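Gamma-resorcylate decarboxylase (Polaromonas, PDB 4QRO) probably catalyses the manganese-dependent, non-oxidative decarboxylation of gamma-resorcylate (2,6-dihydroxybenzoate) to resorcinol, as a member of the amidohydrolase superfamily. Local coordinates at residues T303-E307 / A308-K312; N81-L84 / A85-A89; W151-V154 / Q155-V159; A12-E15 / T16-D19. All blocks are in the same frame, centred on the assembly; numbering follows the deposited sequence.

Overall arrangement
All four contacts are local, each within one continuous run of residues, and all are only partly buried. Contacts 2 and 3 lie on helices 70-90 and 148-157, each the helix of a beta-alpha-beta unit, and rest on regular backbone bonds with modest side-chain packing. Contacts 1 and 4 are helix starts, where side chains do more of the polar work: a serine cap with a carboxylate-guanidinium pair in contact 1, a threonine capping box in contact 4. Contacts 2 and 4 are neighbours, with Phe83 CD2 3.8 Å from Thr13 CG2; contacts 1 and 4 fall on opposite sides of the chain's centre, about 36 Å apart between centres.

Contact 1 (T303-E307 / A308-K312); sequences TSISE and ADRKK
Arg310 reaches back from the first turn of helix 307-321 to hold both the carboxylate of Glu307 and the carbonyl of Thr303, while Ser306 serves as the N-cap of the same helix. The side chains of Glu307 and Arg310 run alongside each other in the same direction. The arginine meets the glutamate side-on: NE donates to Glu307 OE1 at 2.9 Å, and NH2 donates to Glu307 OE2 at 3.0 Å. Both bonds are nearly straight and use the syn side of their oxygens, but the two flat groups are twisted 32° apart, so the nitrogens sit out of the carboxylate plane. The end of the guanidinium, NH1 and NH2, converges on Thr303 O, which lies near its plane, with NH1 the nearer at 2.8 Å. That oxygen also accepts from Ile305 N, which gives it three donors and ties the loop before the helix to the arginine. Over one face of the guanidinium lies Ile305 CG1, 3.9 Å from Arg310 NH1; the bend at chi3 (-53°) carries the group round to this place. Outside the segment, NH1 has a further acceptor in Phe300 O, and Ile305 packs on Leu270 and Ile274 of helix 267-276. Asp309 forms a salt bridge with Lys312, which also reaches Asp280. At the cap, Ser306 OG stands between its own backbone N and carbonyl carbon (chi1 66°), where it accepts from Asp309 N at 3.1 Å. A water accepts from Ser306 N at 3.0 Å and lies beside Asp309 OD2.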
# COMPACT_ATOMS: atom_id res chain seq x y z
N THR A 303 -5.94 5.52 -22.83
CA THR A 303 -5.28 6.19 -21.68
C THR A 303 -4.29 7.27 -22.18
O THR A 303 -3.75 7.20 -23.29
CB THR A 303 -4.66 5.20 -20.71
OG1 THR A 303 -4.24 5.88 -19.51
CG2 THR A 303 -3.48 4.47 -21.39
N SER A 304 -4.08 8.29 -21.35
CA SER A 304 -3.44 9.54 -21.76
C SER A 304 -1.92 9.49 -21.75
O SER A 304 -1.26 10.12 -20.90
CB SER A 304 -3.96 10.66 -20.86
OG SER A 304 -5.37 10.69 -21.00
N ILE A 305 -1.36 8.75 -22.71
CA ILE A 305 0.08 8.61 -22.83
C ILE A 305 0.43 8.82 -24.30
O ILE A 305 -0.45 8.97 -25.13
CB ILE A 305 0.57 7.23 -22.32
CG1 ILE A 305 -0.08 6.07 -23.07
CG2 ILE A 305 0.29 7.11 -20.82
CD1 ILE A 305 0.41 4.68 -22.63
N SER A 306 1.71 8.85 -24.63
CA SER A 306 2.14 9.00 -26.01
C SER A 306 1.88 7.71 -26.77
O SER A 306 1.88 6.63 -26.20
CB SER A 306 3.66 9.30 -26.07
OG SER A 306 4.44 8.19 -25.61
N GLU A 307 1.69 7.84 -28.07
CA GLU A 307 1.51 6.66 -28.92
C GLU A 307 2.75 5.76 -28.87
O GLU A 307 2.60 4.54 -28.88
CB GLU A 307 1.13 7.04 -30.36
CG GLU A 307 -0.25 7.71 -30.52
CD GLU A 307 -1.38 7.09 -29.67
OE1 GLU A 307 -1.61 5.86 -29.72
OE2 GLU A 307 -2.07 7.83 -28.95
N ALA A 308 3.95 6.33 -28.75
CA ALA A 308 5.19 5.52 -28.60
C ALA A 308 5.12 4.62 -27.37
O ALA A 308 5.42 3.45 -27.42
CB ALA A 308 6.41 6.40 -28.51
N ASP A 309 4.70 5.17 -26.25
CA ASP A 309 4.61 4.40 -25.01
C ASP A 309 3.41 3.41 -25.02
O ASP A 309 3.47 2.33 -24.40
CB ASP A 309 4.55 5.36 -23.82
CG ASP A 309 5.87 6.09 -23.58
OD1 ASP A 309 6.96 5.62 -24.02
OD2 ASP A 309 5.82 7.16 -22.92
N ARG A 310 2.33 3.77 -25.71
CA ARG A 310 1.20 2.86 -25.89
C ARG A 310 1.66 1.58 -26.64
O ARG A 310 1.27 0.47 -26.29
CB ARG A 310 0.06 3.52 -26.65
CG ARG A 310 -1.27 2.83 -26.33
CD ARG A 310 -2.39 3.33 -27.17
NE ARG A 310 -2.54 4.80 -27.15
CZ ARG A 310 -3.00 5.52 -26.12
NH1 ARG A 310 -3.37 4.98 -24.95
NH2 ARG A 310 -3.08 6.84 -26.25
N LYS A 311 2.52 1.73 -27.63
CA LYS A 311 3.09 0.54 -28.30
C LYS A 311 4.07 -0.25 -27.42
O LYS A 311 4.04 -1.47 -27.42
CB LYS A 311 3.77 0.93 -29.61
CG LYS A 311 2.81 1.45 -30.67
CD LYS A 311 3.56 2.00 -31.88
CE LYS A 311 2.60 2.69 -32.84
NZ LYS A 311 3.29 3.18 -34.06
N LYS A 312 4.90 0.44 -26.64
CA LYS A 312 5.84 -0.22 -25.77
C LYS A 312 5.10 -1.00 -24.68
O LYS A 312 5.33 -2.19 -24.48
CB LYS A 312 6.80 0.76 -25.12
CG LYS A 312 7.87 1.24 -26.06
CD LYS A 312 8.35 2.64 -25.72
CE LYS A 312 9.21 2.62 -24.50
NZ LYS A 312 9.44 4.00 -24.01
O HOH W 1 -3.09 9.99 -25.37
O HOH W 2 3.97 8.77 -22.71

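Contact 2 (N81-L84 / A85-A89); sequences NDFL and AEQVA
The Phe83 ring carries the side chain of Gln87 over one face. Gln87 CG stands 3.9 Å from the ring centroid, 16° off the normal and displaced toward the rim, a CH-pi contact. From there the Gln87 amide continues past the CE1-CZ rim, nearly parallel to the ring: its plane is turned only 17° from that of the ring, and NE2 comes within 3.8 Å of Phe83 CE1. This is an i to i+4 pairing along helix 70-90. The ring stands out from the helix, and Gln87 leans back over it, its CG beside its own backbone N and its chain folded at chi2 (-62°), which lays the amide along the rim. The amide oxygen is held from outside, by Gln40 NE2, which would help fix the side chain in this pose.

One residue on, Leu84 and Val88 make an apolar pair with the same spacing, with Leu84 CD1 4.0 Å from Val88 CG2. The same Val88 methyl lies close to Leu84 O, 3.3 Å away. Beneath the side chains run the helical bonds, among them the nearly straight one from Val88 N to Leu84 O at 2.9 Å. The helix is anchored by its polar residues: Asp82 forms a salt bridge with Arg115, and Asn81 donates to Glu112 and to Ala100 O. Leu84 rests on Phe122. Helix 70-90 is the crossover of the beta-alpha-beta unit joining strands 52-59 and 95-97, and these residues set it against helix 106-118 and the loop after it.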
# COMPACT_ATOMS: atom_id res chain seq x y z
N ASN A 81 1.58 -27.91 -15.40
CA ASN A 81 2.51 -27.42 -16.40
C ASN A 81 2.44 -28.28 -17.67
O ASN A 81 2.53 -27.76 -18.78
CB ASN A 81 3.91 -27.39 -15.83
CG ASN A 81 4.07 -26.37 -14.71
OD1 ASN A 81 3.38 -25.36 -14.70
ND2 ASN A 81 4.97 -26.65 -13.77
N ASP A 82 2.26 -29.60 -17.51
CA ASP A 82 2.06 -30.48 -18.68
C ASP A 82 0.76 -30.14 -19.41
O ASP A 82 0.73 -30.10 -20.62
CB ASP A 82 2.06 -31.96 -18.29
CG ASP A 82 3.44 -32.49 -17.92
OD1 ASP A 82 4.45 -31.95 -18.41
OD2 ASP A 82 3.50 -33.45 -17.13
N PHE A 83 -0.32 -29.92 -18.66
CA PHE A 83 -1.60 -29.51 -19.24
C PHE A 83 -1.46 -28.20 -20.00
O PHE A 83 -1.93 -28.09 -21.11
CB PHE A 83 -2.65 -29.36 -18.17
CG PHE A 83 -3.93 -28.72 -18.63
CD1 PHE A 83 -4.88 -29.45 -19.32
CD2 PHE A 83 -4.20 -27.39 -18.33
CE1 PHE A 83 -6.08 -28.87 -19.71
CE2 PHE A 83 -5.39 -26.80 -18.72
CZ PHE A 83 -6.33 -27.54 -19.41
N LEU A 84 -0.81 -27.22 -19.38
CA LEU A 84 -0.59 -25.93 -20.00
C LEU A 84 0.25 -26.06 -21.31
O LEU A 84 -0.11 -25.47 -22.33
CB LEU A 84 0.05 -24.98 -19.00
CG LEU A 84 0.38 -23.60 -19.56
CD1 LEU A 84 -0.81 -23.00 -20.30
CD2 LEU A 84 0.83 -22.72 -18.40
N ALA A 85 1.32 -26.85 -21.28
CA ALA A 85 2.11 -27.12 -22.50
C ALA A 85 1.29 -27.67 -23.68
O ALA A 85 1.47 -27.23 -24.82
CB ALA A 85 3.25 -28.06 -22.20
N GLU A 86 0.41 -28.63 -23.39
CA GLU A 86 -0.55 -29.20 -24.36
C GLU A 86 -1.47 -28.15 -24.94
O GLU A 86 -1.70 -28.11 -26.14
CB GLU A 86 -1.39 -30.33 -23.72
CG GLU A 86 -0.60 -31.59 -23.42
CD GLU A 86 -1.25 -32.47 -22.38
OE1 GLU A 86 -0.52 -33.24 -21.72
OE2 GLU A 86 -2.49 -32.40 -22.20
N GLN A 87 -1.99 -27.27 -24.07
CA GLN A 87 -2.90 -26.23 -24.49
C GLN A 87 -2.17 -25.19 -25.37
O GLN A 87 -2.68 -24.80 -26.42
CB GLN A 87 -3.57 -25.56 -23.28
CG GLN A 87 -4.47 -26.52 -22.49
CD GLN A 87 -5.63 -27.06 -23.32
OE1 GLN A 87 -6.43 -26.29 -23.86
NE2 GLN A 87 -5.73 -28.38 -23.43
N VAL A 88 -0.97 -24.78 -24.96
CA VAL A 88 -0.17 -23.86 -25.74
C VAL A 88 0.05 -24.45 -27.12
O VAL A 88 -0.12 -23.75 -28.13
CB VAL A 88 1.20 -23.56 -25.07
CG1 VAL A 88 2.13 -22.83 -26.02
CG2 VAL A 88 0.99 -22.72 -23.82
N ALA A 89 0.39 -25.73 -27.15
CA ALA A 89 0.69 -26.43 -28.41
C ALA A 89 -0.47 -26.42 -29.41
O ALA A 89 -0.25 -26.53 -30.60
CB ALA A 89 1.12 -27.88 -28.13

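Contact 3 (W151-V154 / Q155-V159)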
# COMPACT_ATOMS: atom_id res chain seq x y z
N TRP A 151 17.07 -18.88 -6.89
CA TRP A 151 17.23 -17.62 -7.63
C TRP A 151 18.42 -17.66 -8.57
O TRP A 151 18.41 -17.09 -9.66
CB TRP A 151 17.33 -16.44 -6.65
CG TRP A 151 16.01 -16.16 -5.93
CD1 TRP A 151 15.75 -16.25 -4.59
CD2 TRP A 151 14.77 -15.72 -6.54
NE1 TRP A 151 14.42 -15.94 -4.33
CE2 TRP A 151 13.82 -15.59 -5.51
CE3 TRP A 151 14.39 -15.43 -7.86
CZ2 TRP A 151 12.50 -15.17 -5.75
CZ3 TRP A 151 13.08 -15.02 -8.11
CH2 TRP A 151 12.15 -14.90 -7.06
N GLU A 152 19.48 -18.36 -8.17
CA GLU A 152 20.66 -18.49 -9.03
C GLU A 152 20.24 -19.20 -10.33
O GLU A 152 20.77 -18.88 -11.40
CB GLU A 152 21.78 -19.27 -8.33
CG GLU A 152 23.03 -19.50 -9.18
CD GLU A 152 24.12 -20.25 -8.41
OE1 GLU A 152 23.79 -20.97 -7.45
OE2 GLU A 152 25.30 -20.11 -8.76
N THR A 153 19.32 -20.16 -10.19
CA THR A 153 18.77 -20.91 -11.33
C THR A 153 17.89 -20.01 -12.21
O THR A 153 18.02 -20.01 -13.43
CB THR A 153 18.01 -22.19 -10.85
OG1 THR A 153 18.93 -23.07 -10.20
CG2 THR A 153 17.38 -22.92 -11.99
N VAL A 154 17.02 -19.21 -11.59
CA VAL A 154 16.19 -18.25 -12.33
C VAL A 154 17.07 -17.34 -13.17
O VAL A 154 16.81 -17.18 -14.36
CB VAL A 154 15.28 -17.38 -11.40
CG1 VAL A 154 14.53 -16.34 -12.21
CG2 VAL A 154 14.27 -18.23 -10.62
N GLN A 155 18.12 -16.76 -12.57
CA GLN A 155 19.02 -15.85 -13.31
C GLN A 155 19.79 -16.57 -14.43
O GLN A 155 19.95 -16.03 -15.52
CB GLN A 155 20.01 -15.16 -12.37
CG GLN A 155 20.83 -14.07 -13.04
CD GLN A 155 21.97 -13.57 -12.17
OE1 GLN A 155 21.98 -12.40 -11.76
NE2 GLN A 155 22.92 -14.45 -11.85
N ALA A 156 20.23 -17.80 -14.17
CA ALA A 156 20.95 -18.58 -15.19
C ALA A 156 20.05 -18.90 -16.40
O ALA A 156 20.49 -18.78 -17.54
CB ALA A 156 21.50 -19.87 -14.60
N LEU A 157 18.80 -19.26 -16.14
CA LEU A 157 17.81 -19.48 -17.20
C LEU A 157 17.43 -18.17 -17.89
O LEU A 157 16.98 -18.18 -19.04
CB LEU A 157 16.54 -20.15 -16.64
CG LEU A 157 16.74 -21.58 -16.13
CD1 LEU A 157 15.52 -22.05 -15.36
CD2 LEU A 157 17.07 -22.51 -17.31
N ASP A 158 17.60 -17.06 -17.16
CA ASP A 158 17.27 -15.72 -17.67
C ASP A 158 15.81 -15.60 -18.11
O ASP A 158 15.50 -15.12 -19.21
CB ASP A 158 18.23 -15.31 -18.80
CG ASP A 158 18.11 -13.83 -19.16
OD1 ASP A 158 17.73 -13.01 -18.29
OD2 ASP A 158 18.40 -13.48 -20.32
N VAL A 159 14.91 -16.03 -17.22
CA VAL A 159 13.48 -15.86 -17.39
C VAL A 159 12.91 -15.09 -16.17
O VAL A 159 13.43 -15.23 -15.05
CB VAL A 159 12.72 -17.19 -17.55
CG1 VAL A 159 13.15 -17.91 -18.83
CG2 VAL A 159 12.87 -18.08 -16.32
O HOH W 3 22.96 -17.25 -12.00
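Thr153 and Leu157 lie alongside each other, pointing the same way on one side of helix 148-157, with Thr153 CG2 3.9 Å from Leu157 CD1. Thr153 CG2 is anti to its backbone N, placing the methyl toward the following turn. Further apolar packing comes from helix 106-118, where Leu113 touches both Val154 and Leu157. Val154 CG1 also lies near a backbone oxygen, 3.2 Å from Val159 O, where the chain has left the helix.

The backbone bonds are regular until that end. Gln155 N donates to Trp151 O at 2.9 Å and Leu157 N to Thr153 O, both close to straight. At Asp158 phi turns positive (57°), and Asp158 N divides itself between Val154 O and Gln155 O, both bonds weak.

The polar side-chain atoms find partners outside the helix. Gln155 OE1 accepts from Ala211 N, Asp158 pairs with Lys323, and Trp151 NE1 donates to Tyr142 O. A water donates to Glu152 O and accepts from Gln155 NE2, both at 2.8 Å, bridging backbone and amide.

Taken together, the helix of the beta-alpha-beta unit between strands 125-128 and 161-164 presents apolar branches to helix 106-118. With Asp158 N shared between two weak bonds, its last turn is probably held less by its own backbone and more by side-chain partners such as Lys323.

Contact 4 (A12-E15 / T16-D19)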
# COMPACT_ATOMS: atom_id res chain seq x y z
N ALA A 12 -7.62 -22.43 -14.93
CA ALA A 12 -7.61 -23.44 -13.86
C ALA A 12 -7.73 -24.84 -14.45
O ALA A 12 -8.26 -25.02 -15.55
CB ALA A 12 -8.74 -23.21 -12.89
N THR A 13 -7.21 -25.82 -13.72
CA THR A 13 -7.57 -27.22 -13.93
C THR A 13 -8.70 -27.58 -12.96
O THR A 13 -8.98 -26.81 -12.03
CB THR A 13 -6.36 -28.16 -13.74
OG1 THR A 13 -5.86 -28.03 -12.40
CG2 THR A 13 -5.25 -27.80 -14.71
N GLU A 14 -9.39 -28.70 -13.19
CA GLU A 14 -10.43 -29.14 -12.24
C GLU A 14 -9.83 -29.27 -10.83
O GLU A 14 -10.44 -28.93 -9.84
CB GLU A 14 -11.10 -30.45 -12.69
CG GLU A 14 -12.18 -30.26 -13.77
CD GLU A 14 -13.42 -29.48 -13.29
OE1 GLU A 14 -13.60 -29.30 -12.07
OE2 GLU A 14 -14.23 -29.05 -14.15
N GLU A 15 -8.59 -29.73 -10.79
CA GLU A 15 -7.83 -29.87 -9.56
C GLU A 15 -7.68 -28.56 -8.78
O GLU A 15 -7.74 -28.57 -7.56
CB GLU A 15 -6.46 -30.45 -9.90
CG GLU A 15 -5.64 -30.84 -8.69
CD GLU A 15 -4.36 -31.56 -9.06
OE1 GLU A 15 -3.71 -32.08 -8.13
OE2 GLU A 15 -3.99 -31.60 -10.26
N THR A 16 -7.50 -27.43 -9.48
CA THR A 16 -7.22 -26.14 -8.79
C THR A 16 -8.39 -25.19 -8.83
O THR A 16 -8.35 -24.12 -8.23
CB THR A 16 -6.03 -25.39 -9.42
OG1 THR A 16 -6.36 -25.00 -10.77
CG2 THR A 16 -4.78 -26.25 -9.42
N LEU A 17 -9.45 -25.57 -9.54
CA LEU A 17 -10.58 -24.68 -9.79
C LEU A 17 -11.20 -24.06 -8.56
O LEU A 17 -11.48 -22.84 -8.52
CB LEU A 17 -11.65 -25.46 -10.56
CG LEU A 17 -12.92 -24.72 -10.96
CD1 LEU A 17 -12.62 -23.58 -11.93
CD2 LEU A 17 -13.94 -25.71 -11.56
N MET A 18 -11.42 -24.88 -7.54
CA MET A 18 -12.15 -24.42 -6.36
C MET A 18 -11.37 -23.37 -5.56
O MET A 18 -11.95 -22.65 -4.74
CB MET A 18 -12.61 -25.62 -5.49
CG MET A 18 -13.58 -26.54 -6.23
SD MET A 18 -14.86 -25.67 -7.20
CE MET A 18 -15.80 -25.02 -5.80
N ASP A 19 -10.07 -23.22 -5.83
CA ASP A 19 -9.32 -22.13 -5.19
C ASP A 19 -9.86 -20.74 -5.52
O ASP A 19 -9.70 -19.81 -4.72
CB ASP A 19 -7.86 -22.22 -5.59
CG ASP A 19 -7.11 -23.23 -4.77
OD1 ASP A 19 -7.75 -24.03 -4.06
OD2 ASP A 19 -5.87 -23.20 -4.84
O HOH W 4 -11.01 -27.60 -7.59
O HOH W 5 -8.70 -26.45 -5.24
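Thr13 and Thr16 answer each other in a capping box at the start of the short helix 14-17. Thr13 N donates to Thr16 OG1 at 3.2 Å, and in return Thr16 N donates to Thr13 OG1 at 3.4 Å, a weak bond. Both hydroxyls take the same rotation, between the backbone N and the carbonyl carbon (chi1 60° for Thr13 and 65° for Thr16), which turns each back toward the other's main chain. Thr16 N also donates to Thr13 O at 3.0 Å, but from well above the carbonyl plane, and the bond from Leu17 N to the same oxygen is weak.

Round the box, Leu17 packs with both branches. Its CD1 makes an apolar contact with Ala12 CB at 4.0 Å, and the same alanine methyl lies close to the Thr16 hydroxyl. Its other branch, CD2, is 3.6 Å from Glu14 OE1; the two side chains run alongside each other, the glutamate bending at chi2 to bring its carboxylate near the methyl. A water sits between Glu14 O and Met18 N, accepting from the latter at 2.8 Å.

Further out, Asn60 OD1 is hydrogen-bonded to Thr16 OG1, Arg79 forms a salt bridge with Glu15, and Trp29 of helix 29-37 packs on Leu17 and Met18. The segment follows strand 4-11, whose Glu8 and His10 bind manganese. With its backbone bonds weak or bent, this single turn probably owes much of its definition to the capping box, while the water links Glu14 to Met18 farther along.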